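Local coordinates for GTPase-activating protein skywalker (Drosophila melanogaster, PDB 5HJQ) that acts as a GTPase-activating protein for Rab35 in synaptic vesicle protein turnover and binds phosphoinositides through its TBC domain, at residues A[167-181]-A[197-210]. Numbering follows the deposited sequence.
Sequences YHLTSTGRAVADRIV and LYPITSILLHFMSE
Arg-179 grips the carboxylate of Glu-210 side-on with two nitrogens: NE lies 2.6 Å from OE2, on its syn lone pair, and NH2 sends a nearly straight bond (172°) to OE1. The Arg-179 chain bends at CG-CD (chi3 68°), turning the guanidinium back to Glu-210, whose extended side chain runs obliquely across Val-176, with Val-176 CG1 3.6 Å from Glu-210 CG. Tyr-135 OH also hydrogen-bonds Glu-210 OE2, a second partner consistent with a fixed carboxylate. A leucine in place of Arg-179 would probably leave the Glu-210 charge without its mate and the carboxylate freer to turn. At another corner Tyr-198 OH donates to Asp-178 OD1 (2.5 Å), meeting it from above the carboxylate plane, while Val-181 CG1 packs 3.7 Å from Tyr-198 CD2. Between them, Leu-205 CD1 lies against Ala-177 CB (3.8 Å), a small methyl consistent with the close backbones. In the loop leading to helix 171-187, Leu-169 CD2 makes a CH-pi contact over one face of His-206, 3.9 Å from the ring centroid. His-206 NE2 accepts a long, bent bond from His-168 N (3.3 Å) in the ring plane; the very short ND1 approach to Ser-202 O is doubtful. The segment axes of helices 171-181 and 197-204 cross at 129°, 9.6 Å apart at closest, a steeply inclined helix-helix packing within the all-helical TBC domain, away from the inositol phosphate pocket.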
ATOM      1  N   TYR A 167     -12.383  -3.803   0.169  1.00 64.39           N
ATOM      2  CA  TYR A 167     -12.790  -2.480   0.640  1.00 63.75           C
ATOM      3  C   TYR A 167     -14.245  -2.185   0.265  1.00 70.57           C
ATOM      4  O   TYR A 167     -15.144  -2.929   0.647  1.00 77.29           O
ATOM      5  CB  TYR A 167     -11.852  -1.402   0.089  1.00 66.16           C
ATOM      6  CG  TYR A 167     -10.397  -1.659   0.419  1.00 65.61           C
ATOM      7  CD1 TYR A 167      -9.933  -1.549   1.724  1.00 63.55           C
ATOM      8  CD2 TYR A 167      -9.490  -2.017  -0.572  1.00 65.53           C
ATOM      9  CE1 TYR A 167      -8.605  -1.790   2.036  1.00 58.66           C
ATOM     10  CE2 TYR A 167      -8.159  -2.258  -0.270  1.00 61.49           C
ATOM     11  CZ  TYR A 167      -7.725  -2.142   1.037  1.00 59.97           C
ATOM     12  OH  TYR A 167      -6.406  -2.376   1.345  1.00 60.00           O
ATOM     13  N   HIS A 168     -14.476  -1.119  -0.495  1.00 71.58           N
ATOM     14  CA  HIS A 168     -15.840  -0.698  -0.806  1.00 70.22           C
ATOM     15  C   HIS A 168     -16.328  -1.188  -2.168  1.00 68.99           C
ATOM     16  O   HIS A 168     -17.388  -0.773  -2.634  1.00 69.62           O
ATOM     17  CB  HIS A 168     -15.948   0.828  -0.741  1.00 66.96           C
ATOM     18  CG  HIS A 168     -15.654   1.397   0.612  1.00 71.78           C
ATOM     19  ND1 HIS A 168     -14.883   2.525   0.794  1.00 70.66           N
ATOM     20  CD2 HIS A 168     -16.026   0.993   1.850  1.00 77.81           C
ATOM     21  CE1 HIS A 168     -14.795   2.792   2.085  1.00 73.31           C
ATOM     22  NE2 HIS A 168     -15.479   1.877   2.748  1.00 75.13           N
ATOM     23  N   LEU A 169     -15.562  -2.073  -2.801  1.00 69.22           N
ATOM     24  CA  LEU A 169     -15.933  -2.597  -4.111  1.00 61.86           C
ATOM     25  C   LEU A 169     -17.225  -3.404  -4.065  1.00 68.11           C
ATOM     26  O   LEU A 169     -17.428  -4.223  -3.170  1.00 70.88           O
ATOM     27  CB  LEU A 169     -14.815  -3.471  -4.684  1.00 64.34           C
ATOM     28  CG  LEU A 169     -13.534  -2.795  -5.170  1.00 60.02           C
ATOM     29  CD1 LEU A 169     -12.609  -3.827  -5.806  1.00 55.27           C
ATOM     30  CD2 LEU A 169     -13.860  -1.677  -6.147  1.00 59.32           C
ATOM     31  N   THR A 170     -18.093  -3.168  -5.045  1.00 72.13           N
ATOM     32  CA  THR A 170     -19.300  -3.964  -5.210  1.00 70.17           C
ATOM     33  C   THR A 170     -18.930  -5.383  -5.630  1.00 72.90           C
ATOM     34  O   THR A 170     -17.752  -5.698  -5.807  1.00 72.93           O
ATOM     35  CB  THR A 170     -20.239  -3.352  -6.260  1.00 71.23           C
ATOM     36  OG1 THR A 170     -19.586  -3.348  -7.535  1.00 75.48           O
ATOM     37  CG2 THR A 170     -20.607  -1.924  -5.882  1.00 65.08           C
ATOM     38  N   SER A 171     -19.935  -6.237  -5.793  1.00 74.79           N
ATOM     39  CA  SER A 171     -19.696  -7.608  -6.234  1.00 74.01           C
ATOM     40  C   SER A 171     -19.083  -7.619  -7.632  1.00 72.45           C
ATOM     41  O   SER A 171     -18.240  -8.459  -7.947  1.00 73.37           O
ATOM     42  CB  SER A 171     -20.993  -8.416  -6.212  1.00 78.60           C
ATOM     43  OG  SER A 171     -21.941  -7.873  -7.112  1.00 79.65           O
ATOM     44  N   THR A 172     -19.508  -6.674  -8.463  1.00 70.09           N
ATOM     45  CA  THR A 172     -18.955  -6.526  -9.803  1.00 71.18           C
ATOM     46  C   THR A 172     -17.532  -5.986  -9.728  1.00 67.43           C
ATOM     47  O   THR A 172     -16.667  -6.369 -10.516  1.00 67.91           O
ATOM     48  CB  THR A 172     -19.815  -5.590 -10.666  1.00 67.13           C
ATOM     49  OG1 THR A 172     -21.168  -6.063 -10.674  1.00 63.29           O
ATOM     50  CG2 THR A 172     -19.293  -5.539 -12.098  1.00 65.47           C
ATOM     51  N   GLY A 173     -17.297  -5.096  -8.771  1.00 66.46           N
ATOM     52  CA  GLY A 173     -15.978  -4.531  -8.563  1.00 66.69           C
ATOM     53  C   GLY A 173     -14.959  -5.598  -8.221  1.00 66.41           C
ATOM     54  O   GLY A 173     -13.848  -5.596  -8.751  1.00 64.80           O
ATOM     55  N   ARG A 174     -15.344  -6.521  -7.345  1.00 65.72           N
ATOM     56  CA  ARG A 174     -14.460  -7.614  -6.952  1.00 63.47           C
ATOM     57  C   ARG A 174     -14.157  -8.543  -8.123  1.00 66.24           C
ATOM     58  O   ARG A 174     -13.020  -8.993  -8.295  1.00 65.43           O
ATOM     59  CB  ARG A 174     -15.073  -8.418  -5.802  1.00 69.88           C
ATOM     60  CG  ARG A 174     -15.358  -7.605  -4.550  1.00 72.89           C
ATOM     61  CD  ARG A 174     -15.989  -8.463  -3.463  1.00 69.42           C
ATOM     62  NE  ARG A 174     -17.085  -7.766  -2.797  1.00 78.21           N
ATOM     63  CZ  ARG A 174     -18.371  -8.053  -2.974  1.00 82.96           C
ATOM     64  NH1 ARG A 174     -18.726  -9.037  -3.789  1.00 83.91           N
ATOM     65  NH2 ARG A 174     -19.302  -7.361  -2.332  1.00 79.54           N
ATOM     66  N   ALA A 175     -15.184  -8.835  -8.918  1.00 64.84           N
ATOM     67  CA  ALA A 175     -15.045  -9.728 -10.062  1.00 62.22           C
ATOM     68  C   ALA A 175     -14.083  -9.149 -11.092  1.00 61.15           C
ATOM     69  O   ALA A 175     -13.359  -9.882 -11.766  1.00 62.45           O
ATOM     70  CB  ALA A 175     -16.398  -9.994 -10.694  1.00 70.37           C
ATOM     71  N   VAL A 176     -14.083  -7.826 -11.206  1.00 57.63           N
ATOM     72  CA  VAL A 176     -13.176  -7.131 -12.108  1.00 59.26           C
ATOM     73  C   VAL A 176     -11.740  -7.247 -11.597  1.00 56.15           C
ATOM     74  O   VAL A 176     -10.811  -7.514 -12.364  1.00 54.24           O
ATOM     75  CB  VAL A 176     -13.565  -5.647 -12.257  1.00 53.90           C
ATOM     76  CG1 VAL A 176     -12.420  -4.851 -12.848  1.00 47.52           C
ATOM     77  CG2 VAL A 176     -14.823  -5.510 -13.102  1.00 59.04           C
ATOM     78  N   ALA A 177     -11.572  -7.041 -10.294  1.00 57.71           N
ATOM     79  CA  ALA A 177     -10.277  -7.210  -9.642  1.00 60.94           C
ATOM     80  C   ALA A 177      -9.732  -8.609  -9.900  1.00 54.39           C
ATOM     81  O   ALA A 177      -8.568  -8.774 -10.266  1.00 56.06           O
ATOM     82  CB  ALA A 177     -10.395  -6.952  -8.150  1.00 57.01           C
ATOM     83  N   ASP A 178     -10.590  -9.608  -9.719  1.00 59.63           N
ATOM     84  CA  ASP A 178     -10.226 -10.998  -9.966  1.00 63.12           C
ATOM     85  C   ASP A 178      -9.754 -11.207 -11.398  1.00 62.09           C
ATOM     86  O   ASP A 178      -8.839 -11.993 -11.648  1.00 64.96           O
ATOM     87  CB  ASP A 178     -11.405 -11.927  -9.670  1.00 63.24           C
ATOM     88  CG  ASP A 178     -11.847 -11.866  -8.222  1.00 65.43           C
ATOM     89  OD1 ASP A 178     -11.000 -11.566  -7.354  1.00 61.46           O
ATOM     90  OD2 ASP A 178     -13.042 -12.122  -7.951  1.00 67.18           O
ATOM     91  N   ARG A 179     -10.375 -10.500 -12.337  1.00 56.39           N
ATOM     92  CA  ARG A 179      -9.989 -10.612 -13.737  1.00 56.68           C
ATOM     93  C   ARG A 179      -8.628  -9.973 -13.986  1.00 53.08           C
ATOM     94  O   ARG A 179      -7.814 -10.508 -14.739  1.00 56.76           O
ATOM     95  CB  ARG A 179     -11.044  -9.976 -14.648  1.00 58.88           C
ATOM     96  CG  ARG A 179     -10.669 -10.010 -16.121  1.00 50.70           C
ATOM     97  CD  ARG A 179     -11.895  -9.954 -17.020  1.00 66.15           C
ATOM     98  NE  ARG A 179     -12.583  -8.668 -16.954  1.00 60.42           N
ATOM     99  CZ  ARG A 179     -13.706  -8.393 -17.609  1.00 62.41           C
ATOM    100  NH1 ARG A 179     -14.267  -9.316 -18.376  1.00 61.70           N
ATOM    101  NH2 ARG A 179     -14.268  -7.198 -17.497  1.00 61.74           N
ATOM    102  N   ILE A 180      -8.383  -8.829 -13.356  1.00 49.60           N
ATOM    103  CA  ILE A 180      -7.121  -8.119 -13.539  1.00 53.72           C
ATOM    104  C   ILE A 180      -5.929  -8.935 -13.036  1.00 54.63           C
ATOM    105  O   ILE A 180      -4.923  -9.066 -13.735  1.00 52.85           O
ATOM    106  CB  ILE A 180      -7.127  -6.754 -12.825  1.00 53.28           C
ATOM    107  CG1 ILE A 180      -8.172  -5.827 -13.445  1.00 57.02           C
ATOM    108  CG2 ILE A 180      -5.754  -6.107 -12.909  1.00 52.01           C
ATOM    109  CD1 ILE A 180      -8.104  -4.406 -12.917  1.00 49.38           C
ATOM    110  N   VAL A 181      -6.043  -9.485 -11.830  1.00 51.52           N
ATOM    111  CA  VAL A 181      -4.941 -10.248 -11.246  1.00 59.56           C
ATOM    112  C   VAL A 181      -4.704 -11.545 -12.019  1.00 57.60           C
ATOM    113  O   VAL A 181      -3.579 -12.040 -12.082  1.00 60.71           O
ATOM    114  CB  VAL A 181      -5.185 -10.565  -9.750  1.00 55.07           C
ATOM    115  CG1 VAL A 181      -5.292  -9.282  -8.946  1.00 49.65           C
ATOM    116  CG2 VAL A 181      -6.435 -11.412  -9.568  1.00 61.64           C
ATOM    117  N   LEU A 197      -0.535  -7.213  -4.210  1.00 50.99           N
ATOM    118  CA  LEU A 197      -1.002  -6.858  -5.544  1.00 58.94           C
ATOM    119  C   LEU A 197      -2.523  -6.702  -5.621  1.00 55.55           C
ATOM    120  O   LEU A 197      -3.018  -5.741  -6.208  1.00 56.74           O
ATOM    121  CB  LEU A 197      -0.522  -7.906  -6.550  1.00 57.38           C
ATOM    122  CG  LEU A 197      -0.491  -7.495  -8.023  1.00 67.34           C
ATOM    123  CD1 LEU A 197       0.712  -8.133  -8.717  1.00 64.62           C
ATOM    124  CD2 LEU A 197      -1.791  -7.870  -8.725  1.00 57.22           C
ATOM    125  N   TYR A 198      -3.256  -7.634  -5.021  1.00 53.64           N
ATOM    126  CA  TYR A 198      -4.717  -7.592  -5.053  1.00 53.60           C
ATOM    127  C   TYR A 198      -5.310  -6.392  -4.289  1.00 59.24           C
ATOM    128  O   TYR A 198      -6.165  -5.696  -4.839  1.00 61.17           O
ATOM    129  CB  TYR A 198      -5.301  -8.904  -4.515  1.00 53.92           C
ATOM    130  CG  TYR A 198      -6.767  -9.113  -4.836  1.00 59.84           C
ATOM    131  CD1 TYR A 198      -7.758  -8.442  -4.129  1.00 60.32           C
ATOM    132  CD2 TYR A 198      -7.161  -9.988  -5.838  1.00 58.79           C
ATOM    133  CE1 TYR A 198      -9.097  -8.633  -4.416  1.00 57.64           C
ATOM    134  CE2 TYR A 198      -8.496 -10.181  -6.132  1.00 60.78           C
ATOM    135  CZ  TYR A 198      -9.457  -9.504  -5.416  1.00 59.08           C
ATOM    136  OH  TYR A 198     -10.784  -9.698  -5.703  1.00 67.21           O
ATOM    137  N   PRO A 199      -4.881  -6.148  -3.029  1.00 59.72           N
ATOM    138  CA  PRO A 199      -5.441  -4.985  -2.323  1.00 56.22           C
ATOM    139  C   PRO A 199      -5.247  -3.661  -3.064  1.00 58.82           C
ATOM    140  O   PRO A 199      -6.128  -2.801  -3.017  1.00 65.03           O
ATOM    141  CB  PRO A 199      -4.665  -4.977  -1.002  1.00 58.94           C
ATOM    142  CG  PRO A 199      -4.332  -6.398  -0.772  1.00 55.30           C
ATOM    143  CD  PRO A 199      -4.023  -6.950  -2.132  1.00 57.82           C
ATOM    144  N   ILE A 200      -4.117  -3.511  -3.746  1.00 55.61           N
ATOM    145  CA  ILE A 200      -3.838  -2.300  -4.509  1.00 52.80           C
ATOM    146  C   ILE A 200      -4.765  -2.202  -5.723  1.00 58.51           C
ATOM    147  O   ILE A 200      -5.305  -1.132  -6.023  1.00 55.65           O
ATOM    148  CB  ILE A 200      -2.367  -2.254  -4.968  1.00 54.48           C
ATOM    149  CG1 ILE A 200      -1.433  -2.077  -3.767  1.00 48.73           C
ATOM    150  CG2 ILE A 200      -2.147  -1.123  -5.960  1.00 50.31           C
ATOM    151  CD1 ILE A 200       0.029  -1.963  -4.151  1.00 55.19           C
ATOM    152  N   THR A 201      -4.946  -3.326  -6.408  1.00 58.57           N
ATOM    153  CA  THR A 201      -5.845  -3.412  -7.554  1.00 57.57           C
ATOM    154  C   THR A 201      -7.239  -2.929  -7.179  1.00 57.86           C
ATOM    155  O   THR A 201      -7.873  -2.191  -7.931  1.00 62.18           O
ATOM    156  CB  THR A 201      -5.934  -4.851  -8.091  1.00 61.04           C
ATOM    157  OG1 THR A 201      -4.636  -5.288  -8.506  1.00 59.78           O
ATOM    158  CG2 THR A 201      -6.896  -4.931  -9.272  1.00 54.63           C
ATOM    159  N   SER A 202      -7.702  -3.343  -6.004  1.00 57.71           N
ATOM    160  CA  SER A 202      -8.996  -2.914  -5.491  1.00 58.05           C
ATOM    161  C   SER A 202      -9.048  -1.406  -5.267  1.00 59.02           C
ATOM    162  O   SER A 202     -10.063  -0.770  -5.538  1.00 60.25           O
ATOM    163  CB  SER A 202      -9.321  -3.644  -4.186  1.00 58.38           C
ATOM    164  OG  SER A 202      -9.591  -5.016  -4.419  1.00 59.82           O
ATOM    165  N   ILE A 203      -7.956  -0.841  -4.764  1.00 59.80           N
ATOM    166  CA  ILE A 203      -7.885   0.590  -4.485  1.00 58.23           C
ATOM    167  C   ILE A 203      -7.950   1.410  -5.771  1.00 57.31           C
ATOM    168  O   ILE A 203      -8.690   2.392  -5.859  1.00 56.75           O
ATOM    169  CB  ILE A 203      -6.597   0.948  -3.717  1.00 54.78           C
ATOM    170  CG1 ILE A 203      -6.590   0.278  -2.341  1.00 59.30           C
ATOM    171  CG2 ILE A 203      -6.467   2.450  -3.560  1.00 51.34           C
ATOM    172  CD1 ILE A 203      -5.382   0.628  -1.498  1.00 52.93           C
ATOM    173  N   LEU A 204      -7.167   0.997  -6.761  1.00 54.94           N
ATOM    174  CA  LEU A 204      -7.168   1.636  -8.068  1.00 55.84           C
ATOM    175  C   LEU A 204      -8.573   1.668  -8.658  1.00 57.02           C
ATOM    176  O   LEU A 204      -9.005   2.681  -9.205  1.00 59.13           O
ATOM    177  CB  LEU A 204      -6.221   0.900  -9.013  1.00 54.69           C
ATOM    178  CG  LEU A 204      -4.738   0.943  -8.652  1.00 54.34           C
ATOM    179  CD1 LEU A 204      -3.977  -0.059  -9.490  1.00 47.85           C
ATOM    180  CD2 LEU A 204      -4.199   2.344  -8.871  1.00 54.55           C
ATOM    181  N   LEU A 205      -9.283   0.554  -8.519  1.00 53.59           N
ATOM    182  CA  LEU A 205     -10.609   0.383  -9.102  1.00 58.25           C
ATOM    183  C   LEU A 205     -11.667   1.301  -8.490  1.00 59.69           C
ATOM    184  O   LEU A 205     -12.785   1.383  -8.993  1.00 61.28           O
ATOM    185  CB  LEU A 205     -11.048  -1.076  -8.963  1.00 59.30           C
ATOM    186  CG  LEU A 205     -10.419  -2.042  -9.971  1.00 62.14           C
ATOM    187  CD1 LEU A 205     -10.841  -3.478  -9.690  1.00 51.95           C
ATOM    188  CD2 LEU A 205     -10.803  -1.632 -11.395  1.00 59.33           C
ATOM    189  N   HIS A 206     -11.321   1.984  -7.405  1.00 63.18           N
ATOM    190  CA  HIS A 206     -12.257   2.900  -6.762  1.00 60.10           C
ATOM    191  C   HIS A 206     -12.322   4.253  -7.469  1.00 56.01           C
ATOM    192  O   HIS A 206     -13.180   5.075  -7.153  1.00 61.67           O
ATOM    193  CB  HIS A 206     -11.880   3.111  -5.290  1.00 60.29           C
ATOM    194  CG  HIS A 206     -12.289   1.987  -4.389  1.00 62.57           C
ATOM    195  ND1 HIS A 206     -11.658   0.762  -4.389  1.00 60.10           N
ATOM    196  CD2 HIS A 206     -13.268   1.906  -3.458  1.00 59.52           C
ATOM    197  CE1 HIS A 206     -12.230  -0.026  -3.497  1.00 64.90           C
ATOM    198  NE2 HIS A 206     -13.211   0.644  -2.918  1.00 66.37           N
ATOM    199  N   PHE A 207     -11.421   4.488  -8.418  1.00 57.44           N
ATOM    200  CA  PHE A 207     -11.298   5.812  -9.019  1.00 55.45           C
ATOM    201  C   PHE A 207     -11.111   5.795 -10.533  1.00 59.43           C
ATOM    202  O   PHE A 207     -11.189   6.838 -11.179  1.00 63.00           O
ATOM    203  CB  PHE A 207     -10.132   6.562  -8.376  1.00 56.48           C
ATOM    204  CG  PHE A 207     -10.241   6.680  -6.887  1.00 57.50           C
ATOM    205  CD1 PHE A 207     -11.076   7.622  -6.313  1.00 54.85           C
ATOM    206  CD2 PHE A 207      -9.508   5.847  -6.059  1.00 59.29           C
ATOM    207  CE1 PHE A 207     -11.182   7.728  -4.938  1.00 62.23           C
ATOM    208  CE2 PHE A 207      -9.609   5.945  -4.685  1.00 53.93           C
ATOM    209  CZ  PHE A 207     -10.442   6.890  -4.122  1.00 59.22           C
ATOM    210  N   MET A 208     -10.853   4.622 -11.102  1.00 55.26           N
ATOM    211  CA  MET A 208     -10.657   4.523 -12.547  1.00 53.73           C
ATOM    212  C   MET A 208     -11.302   3.265 -13.125  1.00 59.58           C
ATOM    213  O   MET A 208     -11.927   2.483 -12.406  1.00 65.29           O
ATOM    214  CB  MET A 208      -9.164   4.549 -12.882  1.00 54.04           C
ATOM    215  CG  MET A 208      -8.408   3.302 -12.435  1.00 58.05           C
ATOM    216  SD  MET A 208      -6.624   3.490 -12.598  1.00 56.09           S
ATOM    217  CE  MET A 208      -6.303   4.715 -11.332  1.00 49.95           C
ATOM    218  N   SER A 209     -11.155   3.078 -14.432  1.00 58.16           N
ATOM    219  CA  SER A 209     -11.736   1.922 -15.103  1.00 56.78           C
ATOM    220  C   SER A 209     -10.863   0.687 -14.926  1.00 58.77           C
ATOM    221  O   SER A 209      -9.728   0.778 -14.457  1.00 57.54           O
ATOM    222  CB  SER A 209     -11.937   2.209 -16.591  1.00 53.39           C
ATOM    223  OG  SER A 209     -10.695   2.413 -17.239  1.00 55.48           O
ATOM    224  N   GLU A 210     -11.405  -0.463 -15.312  1.00 59.62           N
ATOM    225  CA  GLU A 210     -10.702  -1.735 -15.220  1.00 53.71           C
ATOM    226  C   GLU A 210      -9.390  -1.730 -15.994  1.00 58.79           C
ATOM    227  O   GLU A 210      -8.359  -2.173 -15.487  1.00 60.19           O
ATOM    228  CB  GLU A 210     -11.597  -2.865 -15.729  1.00 49.90           C
ATOM    229  CG  GLU A 210     -10.861  -4.155 -16.043  1.00 61.12           C
ATOM    230  CD  GLU A 210     -11.803  -5.331 -16.220  1.00 61.91           C
ATOM    231  OE1 GLU A 210     -13.030  -5.131 -16.091  1.00 58.83           O
ATOM    232  OE2 GLU A 210     -11.317  -6.451 -16.485  1.00 62.69           O
TER